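Local coordinates for 4-hydroxy-3-methylbut-2-enyl diphosphate reductase, apicoplast (Plasmodium falciparum, PDB 4N7B), which catalyses the reductive conversion of (E)-4-hydroxy-3-methylbut-2-enyl diphosphate into isopentenyl and dimethylallyl diphosphate, the last step of the MEP pathway, using an iron-sulfur cluster, at residues 238-243 with 521-526; 277-282 with 306-311; 334-339 with 375-380; 428-433 with 477-482. All blocks are in the same frame, centred on the assembly; numbering follows the deposited sequence.

Followed from the N terminus, the chain first enters contact 1 on helix 232-247, and this contact closes last, when 521-526 near the C terminus returns to that helix. The other three contacts nest inside this long loop and follow one another in series. Contact 2 ties two connections of the sheet containing 309-312, contact 3 joins central strands of the second four-stranded parallel sheet, and contact 4 joins neighbouring strands of the five-stranded one. Contacts 1 and 2 touch through Glu310 and Ile311 of strand 309-312, with centres about 17 Å apart. Contacts 3 and 4 stand apart, their nearest atoms about 20 Å from each other.

Contact 1: 238-243 with 521-526; sequences IETVEE and KLPKNF
Phe526 meets Glu243 with the edge of its ring: CB of Glu243 lies near the ring plane, 3.2 Å from Phe526 CZ, and Glu243 CG is almost as close to the same ring atom, at 3.3 Å. These tight approaches involve the aliphatic part of the glutamate, whose chain then bends at chi2 (71°) and carries the carboxylate away from the ring, where OE1 forms a long, weak ion pair with Lys246. One turn earlier, the methyl CD2 of Leu522 comes within 3.6 Å of Thr240 OG1 and 4.0 Å of Glu239 CG, the leucine running past the threonine in the opposite direction and crossing the glutamate chain at about a right angle. Pro523 adds its CD, 3.4 Å from the same Thr240 OG1. All of these are van der Waals contacts. The threonine hydroxyl is instead engaged within its own helix: with OG1 beside the backbone N (chi1 -71°), it is hydrogen-bonded to the carbonyl of Arg236 one turn back.

In the fold, this is where the C-terminal helix 524-533, with Pro523 at its N-cap position, docks on helix 232-247, which follows the cluster ligand Cys231. The Thr240 side chain is about 12 Å from the iron-sulfur cluster.

Further out, Arg236 serves the joint twice, since its NE also takes the carbonyl of Lys521 and fixes the approach to the helix. Asn525 ND2 is hydrogen-bonded to the carbonyl of Glu310, linking the first turn of the C-terminal helix to strand 309-312. Cys244 and Leu247 of helix 232-247 also border the Phe526 side chain.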
loop_
_atom_site.group_PDB
_atom_site.type_symbol
_atom_site.label_atom_id
_atom_site.label_comp_id
_atom_site.label_asym_id
_atom_site.label_seq_id
_atom_site.Cartn_x
_atom_site.Cartn_y
_atom_site.Cartn_z
ATOM N N ILE A 238 -3.784 -7.388 9.043
ATOM C CA ILE A 238 -3.965 -7.130 10.467
ATOM C C ILE A 238 -4.646 -8.311 11.141
ATOM O O ILE A 238 -4.171 -8.815 12.154
ATOM C CB ILE A 238 -4.787 -5.857 10.708
ATOM C CG1 ILE A 238 -4.049 -4.644 10.121
ATOM C CG2 ILE A 238 -5.020 -5.649 12.191
ATOM C CD1 ILE A 238 -4.819 -3.337 10.183
ATOM N N GLU A 239 -5.755 -8.769 10.574
ATOM C CA GLU A 239 -6.485 -9.886 11.163
ATOM C C GLU A 239 -5.566 -11.114 11.256
ATOM O O GLU A 239 -5.623 -11.870 12.219
ATOM C CB GLU A 239 -7.744 -10.183 10.342
ATOM C CG GLU A 239 -8.648 -11.280 10.941
ATOM C CD GLU A 239 -9.973 -11.454 10.181
ATOM O OE1 GLU A 239 -10.801 -12.299 10.603
ATOM O OE2 GLU A 239 -10.186 -10.749 9.163
ATOM N N THR A 240 -4.691 -11.291 10.270
ATOM C CA THR A 240 -3.766 -12.423 10.289
ATOM C C THR A 240 -2.913 -12.376 11.550
ATOM O O THR A 240 -2.723 -13.390 12.215
ATOM C CB THR A 240 -2.836 -12.438 9.070
ATOM O OG1 THR A 240 -3.583 -12.782 7.896
ATOM C CG2 THR A 240 -1.719 -13.451 9.270
ATOM N N VAL A 241 -2.406 -11.200 11.895
ATOM C CA VAL A 241 -1.555 -11.080 13.081
ATOM C C VAL A 241 -2.354 -11.251 14.356
ATOM O O VAL A 241 -1.922 -11.948 15.273
ATOM C CB VAL A 241 -0.826 -9.723 13.142
ATOM C CG1 VAL A 241 0.019 -9.617 14.416
ATOM C CG2 VAL A 241 0.061 -9.553 11.913
ATOM N N GLU A 242 -3.519 -10.615 14.410
ATOM C CA GLU A 242 -4.375 -10.660 15.593
ATOM C C GLU A 242 -4.822 -12.090 15.902
ATOM O O GLU A 242 -4.966 -12.489 17.063
ATOM C CB GLU A 242 -5.597 -9.764 15.379
ATOM C CG GLU A 242 -5.389 -8.318 15.827
ATOM C CD GLU A 242 -6.437 -7.367 15.269
ATOM O OE1 GLU A 242 -7.323 -7.833 14.516
ATOM O OE2 GLU A 242 -6.368 -6.146 15.565
ATOM N N GLU A 243 -5.014 -12.872 14.852
ATOM C CA GLU A 243 -5.568 -14.195 15.004
ATOM C C GLU A 243 -4.470 -15.175 15.436
ATOM O O GLU A 243 -4.736 -16.148 16.154
ATOM C CB GLU A 243 -6.254 -14.605 13.702
ATOM C CG GLU A 243 -7.190 -15.780 13.855
ATOM C CD GLU A 243 -8.435 -15.413 14.619
ATOM O OE1 GLU A 243 -8.925 -14.275 14.455
ATOM O OE2 GLU A 243 -8.907 -16.261 15.395
ATOM N N LYS A 521 -10.104 -14.424 2.006
ATOM C CA LYS A 521 -10.056 -15.054 3.318
ATOM C C LYS A 521 -8.626 -14.969 3.848
ATOM O O LYS A 521 -7.728 -14.540 3.131
ATOM C CB LYS A 521 -10.497 -16.514 3.206
ATOM C CG LYS A 521 -11.985 -16.683 2.926
ATOM C CD LYS A 521 -12.388 -18.147 2.973
ATOM C CE LYS A 521 -13.860 -18.329 3.378
ATOM N NZ LYS A 521 -14.841 -18.137 2.261
ATOM N N LEU A 522 -8.405 -15.384 5.090
ATOM C CA LEU A 522 -7.052 -15.448 5.635
ATOM C C LEU A 522 -6.233 -16.525 4.925
ATOM O O LEU A 522 -6.791 -17.411 4.276
ATOM C CB LEU A 522 -7.099 -15.734 7.136
ATOM C CG LEU A 522 -7.826 -14.671 7.970
ATOM C CD1 LEU A 522 -7.946 -15.120 9.396
ATOM C CD2 LEU A 522 -7.102 -13.320 7.898
ATOM N N PRO A 523 -4.898 -16.459 5.050
ATOM C CA PRO A 523 -4.003 -17.463 4.461
ATOM C C PRO A 523 -4.456 -18.876 4.810
ATOM O O PRO A 523 -4.820 -19.139 5.949
ATOM C CB PRO A 523 -2.646 -17.138 5.096
ATOM C CG PRO A 523 -2.719 -15.654 5.351
ATOM C CD PRO A 523 -4.152 -15.418 5.776
ATOM N N LYS A 524 -4.440 -19.774 3.833
ATOM C CA LYS A 524 -5.121 -21.049 3.988
ATOM C C LYS A 524 -4.495 -21.959 5.036
ATOM O O LYS A 524 -5.211 -22.696 5.717
ATOM C CB LYS A 524 -5.235 -21.752 2.635
ATOM C CG LYS A 524 -6.247 -21.052 1.745
ATOM C CD LYS A 524 -6.401 -21.695 0.380
ATOM C CE LYS A 524 -7.174 -20.768 -0.566
ATOM N NZ LYS A 524 -7.734 -21.506 -1.727
ATOM N N ASN A 525 -3.177 -21.912 5.187
ATOM C CA ASN A 525 -2.530 -22.793 6.157
ATOM C C ASN A 525 -2.903 -22.328 7.551
ATOM O O ASN A 525 -3.147 -23.123 8.454
ATOM C CB ASN A 525 -1.016 -22.789 5.985
ATOM C CG ASN A 525 -0.420 -21.435 6.232
ATOM O OD1 ASN A 525 -1.110 -20.419 6.113
ATOM N ND2 ASN A 525 0.865 -21.400 6.572
ATOM N N PHE A 526 -2.974 -21.018 7.704
ATOM C CA PHE A 526 -3.362 -20.425 8.959
ATOM C C PHE A 526 -4.802 -20.780 9.318
ATOM O O PHE A 526 -5.113 -21.047 10.479
ATOM C CB PHE A 526 -3.201 -18.922 8.858
ATOM C CG PHE A 526 -3.629 -18.200 10.073
ATOM C CD1 PHE A 526 -3.224 -18.641 11.316
ATOM C CD2 PHE A 526 -4.428 -17.080 9.982
ATOM C CE1 PHE A 526 -3.608 -17.985 12.451
ATOM C CE2 PHE A 526 -4.818 -16.415 11.112
ATOM C CZ PHE A 526 -4.405 -16.872 12.356
#

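Contact 2: 277-282 with 306-311; sequences EDLNDV and KKLIEI
A lysine bonded to a backbone carbonyl, set beside a small apolar patch, joins the turn after strand 273-276 to the connection between helix 297-305 and strand 309-312. Lys306 NZ donates to Val282 O at 3.2 Å, with a C=O...N angle of 167°, so the ammonium group meets the oxygen almost end-on. The bend at chi4 (-78°) turns NZ off the otherwise extended chain towards that carbonyl, while CE rests 3.3 Å from Leu279 O and 3.6 Å from Asn280 OD1. The stronger partner of the ammonium group is Asp284, with which it forms a salt bridge; the lysine is thus gripped by two oxygens from the same connection.

Alongside this polar contact, Val282 CG1 packs 3.6 Å from Leu308 CD2, and the more distant pair of Leu279 CD2 and Leu308 CD1, 4.4 Å apart, continues the patch. Leu288 of strand 287-290 borders both leucines, and Ile299 and Ile302 of helix 297-305 close on Leu279.

Local bonds shape both partners. Asp278 OD1 accepts from Asn280 N at 2.9 Å, an Asx turn that leads into the 3-10 segment 279-281. A Schellman motif with Lys307 at C-prime ends helix 297-305. Adjacent parallel strands 287-290 and 309-312 are joined through that helix, and the contact sets the turn before the first strand against the link into the second of this beta-alpha-beta crossover.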
loop_
_atom_site.group_PDB
_atom_site.type_symbol
_atom_site.label_atom_id
_atom_site.label_comp_id
_atom_site.label_asym_id
_atom_site.label_seq_id
_atom_site.Cartn_x
_atom_site.Cartn_y
_atom_site.Cartn_z
ATOM N N GLU A 277 13.530 -7.493 11.133
ATOM C CA GLU A 277 14.123 -7.513 9.802
ATOM C C GLU A 277 15.150 -8.627 9.710
ATOM O O GLU A 277 15.467 -9.105 8.622
ATOM C CB GLU A 277 14.788 -6.172 9.479
ATOM C CG GLU A 277 13.832 -5.002 9.393
ATOM C CD GLU A 277 12.842 -5.124 8.252
ATOM O OE1 GLU A 277 13.000 -6.030 7.401
ATOM O OE2 GLU A 277 11.895 -4.302 8.204
ATOM N N ASP A 278 15.667 -9.038 10.859
ATOM C CA ASP A 278 16.685 -10.069 10.910
ATOM C C ASP A 278 16.049 -11.358 11.407
ATOM O O ASP A 278 15.636 -11.447 12.564
ATOM C CB ASP A 278 17.818 -9.637 11.842
ATOM C CG ASP A 278 19.059 -10.490 11.688
ATOM O OD1 ASP A 278 18.925 -11.727 11.566
ATOM O OD2 ASP A 278 20.171 -9.919 11.689
ATOM N N LEU A 279 15.968 -12.354 10.530
ATOM C CA LEU A 279 15.322 -13.620 10.872
ATOM C C LEU A 279 16.032 -14.396 11.984
ATOM O O LEU A 279 15.469 -15.342 12.529
ATOM C CB LEU A 279 15.175 -14.495 9.630
ATOM C CG LEU A 279 13.819 -14.336 8.943
ATOM C CD1 LEU A 279 13.712 -12.947 8.309
ATOM C CD2 LEU A 279 13.596 -15.443 7.919
ATOM N N ASN A 280 17.255 -13.998 12.323
ATOM C CA ASN A 280 17.951 -14.589 13.464
ATOM C C ASN A 280 17.326 -14.163 14.779
ATOM O O ASN A 280 17.525 -14.810 15.811
ATOM C CB ASN A 280 19.425 -14.197 13.472
ATOM C CG ASN A 280 20.230 -14.961 12.454
ATOM O OD1 ASN A 280 19.813 -16.024 11.986
ATOM N ND2 ASN A 280 21.397 -14.430 12.106
ATOM N N ASP A 281 16.576 -13.064 14.733
ATOM C CA ASP A 281 15.840 -12.589 15.893
ATOM C C ASP A 281 14.637 -13.489 16.107
ATOM O O ASP A 281 13.904 -13.335 17.082
ATOM C CB ASP A 281 15.381 -11.143 15.689
ATOM C CG ASP A 281 16.535 -10.159 15.677
ATOM O OD1 ASP A 281 17.703 -10.606 15.710
ATOM O OD2 ASP A 281 16.271 -8.938 15.624
ATOM N N VAL A 282 14.438 -14.433 15.189
ATOM C CA VAL A 282 13.338 -15.383 15.296
ATOM C C VAL A 282 13.824 -16.776 15.681
ATOM O O VAL A 282 14.601 -17.393 14.954
ATOM C CB VAL A 282 12.556 -15.494 13.981
ATOM C CG1 VAL A 282 11.423 -16.507 14.137
ATOM C CG2 VAL A 282 12.015 -14.128 13.570
ATOM N N LYS A 306 15.170 -22.750 9.192
ATOM C CA LYS A 306 14.887 -22.581 10.611
ATOM C C LYS A 306 13.597 -23.282 11.004
ATOM O O LYS A 306 13.143 -23.162 12.144
ATOM C CB LYS A 306 14.754 -21.104 10.952
ATOM C CG LYS A 306 16.034 -20.320 10.849
ATOM C CD LYS A 306 15.746 -18.846 11.046
ATOM C CE LYS A 306 16.936 -18.126 11.638
ATOM N NZ LYS A 306 17.033 -18.372 13.113
ATOM N N LYS A 307 13.014 -24.015 10.065
ATOM C CA LYS A 307 11.746 -24.684 10.287
ATOM C C LYS A 307 10.738 -23.757 10.978
ATOM O O LYS A 307 10.190 -24.082 12.029
ATOM C CB LYS A 307 11.971 -25.966 11.094
ATOM C CG LYS A 307 11.176 -27.153 10.576
ATOM C CD LYS A 307 12.072 -28.351 10.268
ATOM C CE LYS A 307 11.281 -29.468 9.591
ATOM N NZ LYS A 307 12.102 -30.679 9.322
ATOM N N LEU A 308 10.489 -22.601 10.368
ATOM C CA LEU A 308 9.514 -21.661 10.904
ATOM C C LEU A 308 8.124 -21.959 10.364
ATOM O O LEU A 308 7.976 -22.519 9.277
ATOM C CB LEU A 308 9.894 -20.229 10.530
ATOM C CG LEU A 308 11.254 -19.743 11.021
ATOM C CD1 LEU A 308 11.534 -18.365 10.451
ATOM C CD2 LEU A 308 11.286 -19.719 12.540
ATOM N N ILE A 309 7.106 -21.575 11.124
ATOM C CA ILE A 309 5.741 -21.643 10.635
ATOM C C ILE A 309 5.498 -20.402 9.813
ATOM O O ILE A 309 5.183 -19.345 10.355
ATOM C CB ILE A 309 4.690 -21.634 11.752
ATOM C CG1 ILE A 309 5.142 -22.463 12.957
ATOM C CG2 ILE A 309 3.365 -22.152 11.206
ATOM C CD1 ILE A 309 5.290 -23.923 12.658
ATOM N N GLU A 310 5.661 -20.531 8.504
ATOM C CA GLU A 310 5.465 -19.418 7.596
ATOM C C GLU A 310 3.987 -19.118 7.410
ATOM O O GLU A 310 3.220 -19.965 6.955
ATOM C CB GLU A 310 6.087 -19.739 6.250
ATOM C CG GLU A 310 7.591 -19.824 6.281
ATOM C CD GLU A 310 8.156 -20.199 4.934
ATOM O OE1 GLU A 310 8.293 -21.415 4.676
ATOM O OE2 GLU A 310 8.443 -19.280 4.127
ATOM N N ILE A 311 3.597 -17.901 7.761
ATOM C CA ILE A 311 2.232 -17.448 7.560
ATOM C C ILE A 311 2.238 -16.185 6.706
ATOM O O ILE A 311 2.611 -15.106 7.170
ATOM C CB ILE A 311 1.526 -17.202 8.891
ATOM C CG1 ILE A 311 1.356 -18.542 9.610
ATOM C CG2 ILE A 311 0.176 -16.529 8.652
ATOM C CD1 ILE A 311 0.409 -18.498 10.765
#

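Contact 3: 334-339 with 375-380; sequences DIILIG and KKLFYV
Leu337 and Val380 form the tight end of this strand pair: with its CG anti to the backbone N (chi1 172°), the leucine brings CD1 to 3.6 Å from Val380 CG1. Five backbone hydrogen bonds lock the strands beside them, from Asp334 N to Lys376 O at 3.0 Å through to Ile338 N to Val380 O at 2.9 Å. Ile336 is held at both ends, its N giving to Phe378 O at 2.8 Å and its O accepting from Val380 N. On the same face Ile336 CB stands 4.1 Å from Tyr379 CB. The Ile338 methyl CD1 leans obliquely on the tyrosine ring.

The strands run parallel, their axes 4.6 Å apart at closest and 24° askew, as neighbours inside a four-stranded sheet sandwiched by helices. Helix 387-400 lies over the Ile336 and Tyr379 face; helix 316-329 lies over that of Phe378 and Val380. Ile335 and Leu337 turn their backbone groups to strand 357-360 instead. Beyond the carboxyl end of the strands lie the probable proton donor Glu345, its side chain about 7 Å from that of Leu337, and the cluster-pocket residue Thr383.

The opposite end is more polar and more open to solvent, though Asp334 CB still packs 3.7 Å from Leu377 CD2. Looser is Lys375, bent at chi2 and chi3, whose NZ makes a long salt bridge of 3.5 Å to Asp334 OD1; OD2 is hydrogen-bonded to His358. The exposed Lys376 pairs its ammonium group with Glu405.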
loop_
_atom_site.group_PDB
_atom_site.type_symbol
_atom_site.label_atom_id
_atom_site.label_comp_id
_atom_site.label_asym_id
_atom_site.label_seq_id
_atom_site.Cartn_x
_atom_site.Cartn_y
_atom_site.Cartn_z
ATOM N N ASP A 334 12.596 -10.042 -20.445
ATOM C CA ASP A 334 13.226 -9.245 -19.419
ATOM C C ASP A 334 12.111 -8.408 -18.851
ATOM O O ASP A 334 11.155 -8.098 -19.551
ATOM C CB ASP A 334 14.345 -8.374 -19.975
ATOM C CG ASP A 334 15.717 -8.981 -19.737
ATOM O OD1 ASP A 334 15.860 -10.210 -19.910
ATOM O OD2 ASP A 334 16.648 -8.232 -19.366
ATOM N N ILE A 335 12.221 -8.050 -17.581
ATOM C CA ILE A 335 11.119 -7.403 -16.903
ATOM C C ILE A 335 11.481 -6.011 -16.435
ATOM O O ILE A 335 12.504 -5.825 -15.779
ATOM C CB ILE A 335 10.670 -8.227 -15.700
ATOM C CG1 ILE A 335 9.726 -9.343 -16.165
ATOM C CG2 ILE A 335 9.924 -7.354 -14.708
ATOM C CD1 ILE A 335 10.293 -10.694 -16.013
ATOM N N ILE A 336 10.641 -5.036 -16.771
ATOM C CA ILE A 336 10.837 -3.676 -16.284
ATOM C C ILE A 336 9.883 -3.428 -15.134
ATOM O O ILE A 336 8.683 -3.561 -15.287
ATOM C CB ILE A 336 10.597 -2.615 -17.363
ATOM C CG1 ILE A 336 11.831 -2.438 -18.246
ATOM C CG2 ILE A 336 10.403 -1.267 -16.725
ATOM C CD1 ILE A 336 12.148 -3.590 -19.106
ATOM N N LEU A 337 10.430 -3.066 -13.983
ATOM C CA LEU A 337 9.644 -2.871 -12.778
ATOM C C LEU A 337 9.614 -1.391 -12.438
ATOM O O LEU A 337 10.613 -0.849 -11.991
ATOM C CB LEU A 337 10.277 -3.642 -11.624
ATOM C CG LEU A 337 9.696 -3.415 -10.221
ATOM C CD1 LEU A 337 8.192 -3.477 -10.236
ATOM C CD2 LEU A 337 10.255 -4.457 -9.275
ATOM N N ILE A 338 8.481 -0.733 -12.675
ATOM C CA ILE A 338 8.348 0.689 -12.350
ATOM C C ILE A 338 7.973 0.854 -10.878
ATOM O O ILE A 338 6.925 0.401 -10.444
ATOM C CB ILE A 338 7.243 1.337 -13.192
ATOM C CG1 ILE A 338 7.452 1.016 -14.673
ATOM C CG2 ILE A 338 7.228 2.828 -12.965
ATOM C CD1 ILE A 338 6.406 1.612 -15.589
ATOM N N GLY A 339 8.830 1.475 -10.094
ATOM C CA GLY A 339 8.531 1.651 -8.688
ATOM C C GLY A 339 9.750 2.230 -8.028
ATOM O O GLY A 339 10.743 2.472 -8.715
ATOM N N LYS A 375 14.283 -8.712 -28.333
ATOM C CA LYS A 375 14.106 -9.070 -26.930
ATOM C C LYS A 375 12.714 -8.723 -26.434
ATOM O O LYS A 375 12.294 -7.574 -26.483
ATOM C CB LYS A 375 15.163 -8.391 -26.050
ATOM C CG LYS A 375 14.905 -8.515 -24.553
ATOM C CD LYS A 375 14.645 -9.961 -24.137
ATOM C CE LYS A 375 15.920 -10.726 -23.871
ATOM N NZ LYS A 375 15.640 -11.888 -22.981
ATOM N N LYS A 376 12.005 -9.730 -25.943
ATOM C CA LYS A 376 10.672 -9.525 -25.423
ATOM C C LYS A 376 10.717 -8.859 -24.045
ATOM O O LYS A 376 11.487 -9.256 -23.162
ATOM C CB LYS A 376 9.952 -10.862 -25.358
ATOM C CG LYS A 376 9.923 -11.589 -26.691
ATOM C CD LYS A 376 8.551 -12.189 -26.944
ATOM C CE LYS A 376 7.524 -11.108 -27.323
ATOM N NZ LYS A 376 6.113 -11.621 -27.295
ATOM N N LEU A 377 9.883 -7.845 -23.863
ATOM C CA LEU A 377 9.875 -7.087 -22.620
ATOM C C LEU A 377 8.489 -7.058 -22.038
ATOM O O LEU A 377 7.500 -7.000 -22.759
ATOM C CB LEU A 377 10.343 -5.649 -22.853
ATOM C CG LEU A 377 11.757 -5.519 -23.429
ATOM C CD1 LEU A 377 12.073 -4.052 -23.687
ATOM C CD2 LEU A 377 12.792 -6.146 -22.493
ATOM N N PHE A 378 8.437 -7.068 -20.716
ATOM C CA PHE A 378 7.193 -7.065 -19.980
ATOM C C PHE A 378 7.398 -6.097 -18.832
ATOM O O PHE A 378 8.431 -6.147 -18.158
ATOM C CB PHE A 378 6.930 -8.460 -19.430
ATOM C CG PHE A 378 5.514 -8.681 -18.935
ATOM C CD1 PHE A 378 4.501 -9.034 -19.820
ATOM C CD2 PHE A 378 5.203 -8.567 -17.586
ATOM C CE1 PHE A 378 3.205 -9.257 -19.371
ATOM C CE2 PHE A 378 3.901 -8.796 -17.129
ATOM C CZ PHE A 378 2.908 -9.137 -18.023
ATOM N N TYR A 379 6.447 -5.199 -18.615
ATOM C CA TYR A 379 6.571 -4.297 -17.502
ATOM C C TYR A 379 5.498 -4.536 -16.471
ATOM O O TYR A 379 4.425 -5.048 -16.750
ATOM C CB TYR A 379 6.593 -2.829 -17.950
ATOM C CG TYR A 379 5.243 -2.178 -18.233
ATOM C CD1 TYR A 379 4.470 -1.654 -17.201
ATOM C CD2 TYR A 379 4.762 -2.050 -19.540
ATOM C CE1 TYR A 379 3.252 -1.047 -17.455
ATOM C CE2 TYR A 379 3.547 -1.441 -19.801
ATOM C CZ TYR A 379 2.796 -0.945 -18.750
ATOM O OH TYR A 379 1.578 -0.340 -18.986
ATOM N N VAL A 380 5.807 -4.098 -15.268
ATOM C CA VAL A 380 5.002 -4.360 -14.116
ATOM C C VAL A 380 5.237 -3.133 -13.234
ATOM O O VAL A 380 6.204 -2.398 -13.470
ATOM C CB VAL A 380 5.482 -5.707 -13.528
ATOM C CG1 VAL A 380 6.024 -5.564 -12.136
ATOM C CG2 VAL A 380 4.398 -6.729 -13.626
#

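Contact 4: 428-433 with 477-482; sequences TKCDLT and KIALTS
Asp431 and Lys477 exchange hydrogen bonds at the start of this parallel strand pair. The backbone N of Asp431 gives to Lys477 O at 2.9 Å, and Lys477 N returns one to Asp431 OD2 at 3.0 Å, with an N-H...O angle of 155°. The carboxylate reaches it because CG sits beside the aspartate's own N (chi1 -54°); OD2 is met on its anti side, 27° out of the carboxylate plane, and accepts from Asn476 N as well. A weak bond from Leu432 N makes Lys477 O a shared acceptor, after which Ala479 N to Leu432 O, 2.9 Å, begins regular strand pairing.

Van der Waals contacts gather on the Ala479 methyl. Cys430 SG makes an apolar approach to Ala479 CB at 3.6 Å, and Thr433 OG1 comes to 3.7 Å from that carbon while hydrogen-bonding Ser451 elsewhere.

Lys477 lays its aliphatic chain against a backbone oxygen, with CD 3.7 Å from Lys429 O, and its NZ leads on to a weak bond with the carbonyl of Asn219.

The backbone of Ile478 hydrogen-bonds to Ile221 and Tyr223 of strand 221-226, and that of Thr433 to Pro457 and Val459. The pairing of 432-436 with 477-482 therefore lies inside a five-stranded parallel sheet of order 3-2-4-1-5, one of the three alpha/beta units of the IspH fold.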
loop_
_atom_site.group_PDB
_atom_site.type_symbol
_atom_site.label_atom_id
_atom_site.label_comp_id
_atom_site.label_asym_id
_atom_site.label_seq_id
_atom_site.Cartn_x
_atom_site.Cartn_y
_atom_site.Cartn_z
ATOM N N THR A 428 -10.690 19.659 -6.394
ATOM C CA THR A 428 -10.664 20.952 -7.092
ATOM C C THR A 428 -11.815 21.887 -6.757
ATOM O O THR A 428 -11.856 22.995 -7.263
ATOM C CB THR A 428 -10.579 20.781 -8.630
ATOM O OG1 THR A 428 -11.674 19.986 -9.093
ATOM C CG2 THR A 428 -9.274 20.096 -8.988
ATOM N N LYS A 429 -12.744 21.451 -5.908
ATOM C CA LYS A 429 -13.759 22.345 -5.344
ATOM C C LYS A 429 -13.262 22.920 -4.022
ATOM O O LYS A 429 -13.913 23.767 -3.420
ATOM C CB LYS A 429 -15.051 21.572 -5.062
ATOM C CG LYS A 429 -16.004 21.522 -6.227
ATOM C CD LYS A 429 -16.013 20.147 -6.882
ATOM C CE LYS A 429 -16.065 20.267 -8.403
ATOM N NZ LYS A 429 -17.276 21.004 -8.874
ATOM N N CYS A 430 -12.119 22.418 -3.563
ATOM C CA CYS A 430 -11.620 22.686 -2.210
ATOM C C CYS A 430 -10.387 23.607 -2.176
ATOM O O CYS A 430 -9.714 23.793 -3.179
ATOM C CB CYS A 430 -11.274 21.369 -1.527
ATOM S SG CYS A 430 -12.713 20.223 -1.331
ATOM N N ASP A 431 -10.108 24.152 -0.994
ATOM C CA ASP A 431 -8.973 25.031 -0.747
ATOM C C ASP A 431 -7.818 24.250 -0.127
ATOM O O ASP A 431 -6.668 24.667 -0.191
ATOM C CB ASP A 431 -9.398 26.129 0.220
ATOM C CG ASP A 431 -10.636 26.874 -0.251
ATOM O OD1 ASP A 431 -10.640 27.379 -1.393
ATOM O OD2 ASP A 431 -11.616 26.949 0.520
ATOM N N LEU A 432 -8.136 23.117 0.488
ATOM C CA LEU A 432 -7.133 22.305 1.150
ATOM C C LEU A 432 -7.545 20.838 1.180
ATOM O O LEU A 432 -8.714 20.511 1.428
ATOM C CB LEU A 432 -6.947 22.789 2.584
ATOM C CG LEU A 432 -6.086 21.871 3.438
ATOM C CD1 LEU A 432 -4.617 22.033 3.050
ATOM C CD2 LEU A 432 -6.288 22.165 4.913
ATOM N N THR A 433 -6.574 19.958 0.975
ATOM C CA THR A 433 -6.790 18.525 1.100
ATOM C C THR A 433 -6.022 18.006 2.321
ATOM O O THR A 433 -4.823 18.269 2.471
ATOM C CB THR A 433 -6.303 17.763 -0.155
ATOM O OG1 THR A 433 -7.168 18.047 -1.266
ATOM C CG2 THR A 433 -6.307 16.260 0.121
ATOM N N LYS A 477 -13.283 25.281 2.341
ATOM C CA LYS A 477 -13.619 23.938 1.886
ATOM C C LYS A 477 -12.431 22.995 1.963
ATOM O O LYS A 477 -11.365 23.258 1.409
ATOM C CB LYS A 477 -14.181 23.980 0.471
ATOM C CG LYS A 477 -15.300 25.003 0.318
ATOM C CD LYS A 477 -16.325 24.572 -0.700
ATOM C CE LYS A 477 -17.114 25.765 -1.223
ATOM N NZ LYS A 477 -17.533 26.701 -0.135
ATOM N N ILE A 478 -12.646 21.885 2.651
ATOM C CA ILE A 478 -11.641 20.862 2.860
ATOM C C ILE A 478 -12.072 19.508 2.288
ATOM O O ILE A 478 -13.195 19.027 2.510
ATOM C CB ILE A 478 -11.400 20.696 4.346
ATOM C CG1 ILE A 478 -10.854 21.988 4.912
ATOM C CG2 ILE A 478 -10.484 19.515 4.628
ATOM C CD1 ILE A 478 -10.847 22.023 6.419
ATOM N N ALA A 479 -11.161 18.901 1.549
ATOM C CA ALA A 479 -11.316 17.549 1.065
ATOM C C ALA A 479 -10.623 16.643 2.088
ATOM O O ALA A 479 -9.419 16.813 2.344
ATOM C CB ALA A 479 -10.642 17.427 -0.289
ATOM N N LEU A 480 -11.355 15.719 2.715
ATOM C CA LEU A 480 -10.725 14.866 3.727
ATOM C C LEU A 480 -10.758 13.405 3.308
ATOM O O LEU A 480 -11.835 12.861 3.050
ATOM C CB LEU A 480 -11.399 15.039 5.082
ATOM C CG LEU A 480 -10.964 14.093 6.200
ATOM C CD1 LEU A 480 -9.521 14.348 6.633
ATOM C CD2 LEU A 480 -11.905 14.233 7.395
ATOM N N THR A 481 -9.586 12.782 3.202
ATOM C CA THR A 481 -9.514 11.362 2.900
ATOM C C THR A 481 -8.438 10.672 3.733
ATOM O O THR A 481 -7.848 11.286 4.613
ATOM C CB THR A 481 -9.276 11.103 1.414
ATOM O OG1 THR A 481 -9.406 9.696 1.171
ATOM C CG2 THR A 481 -7.916 11.536 1.004
ATOM N N SER A 482 -8.173 9.404 3.467
ATOM C CA SER A 482 -7.203 8.685 4.263
ATOM C C SER A 482 -6.628 7.547 3.455
ATOM O O SER A 482 -7.272 7.033 2.544
ATOM C CB SER A 482 -7.849 8.154 5.548
ATOM O OG SER A 482 -8.916 7.276 5.223
#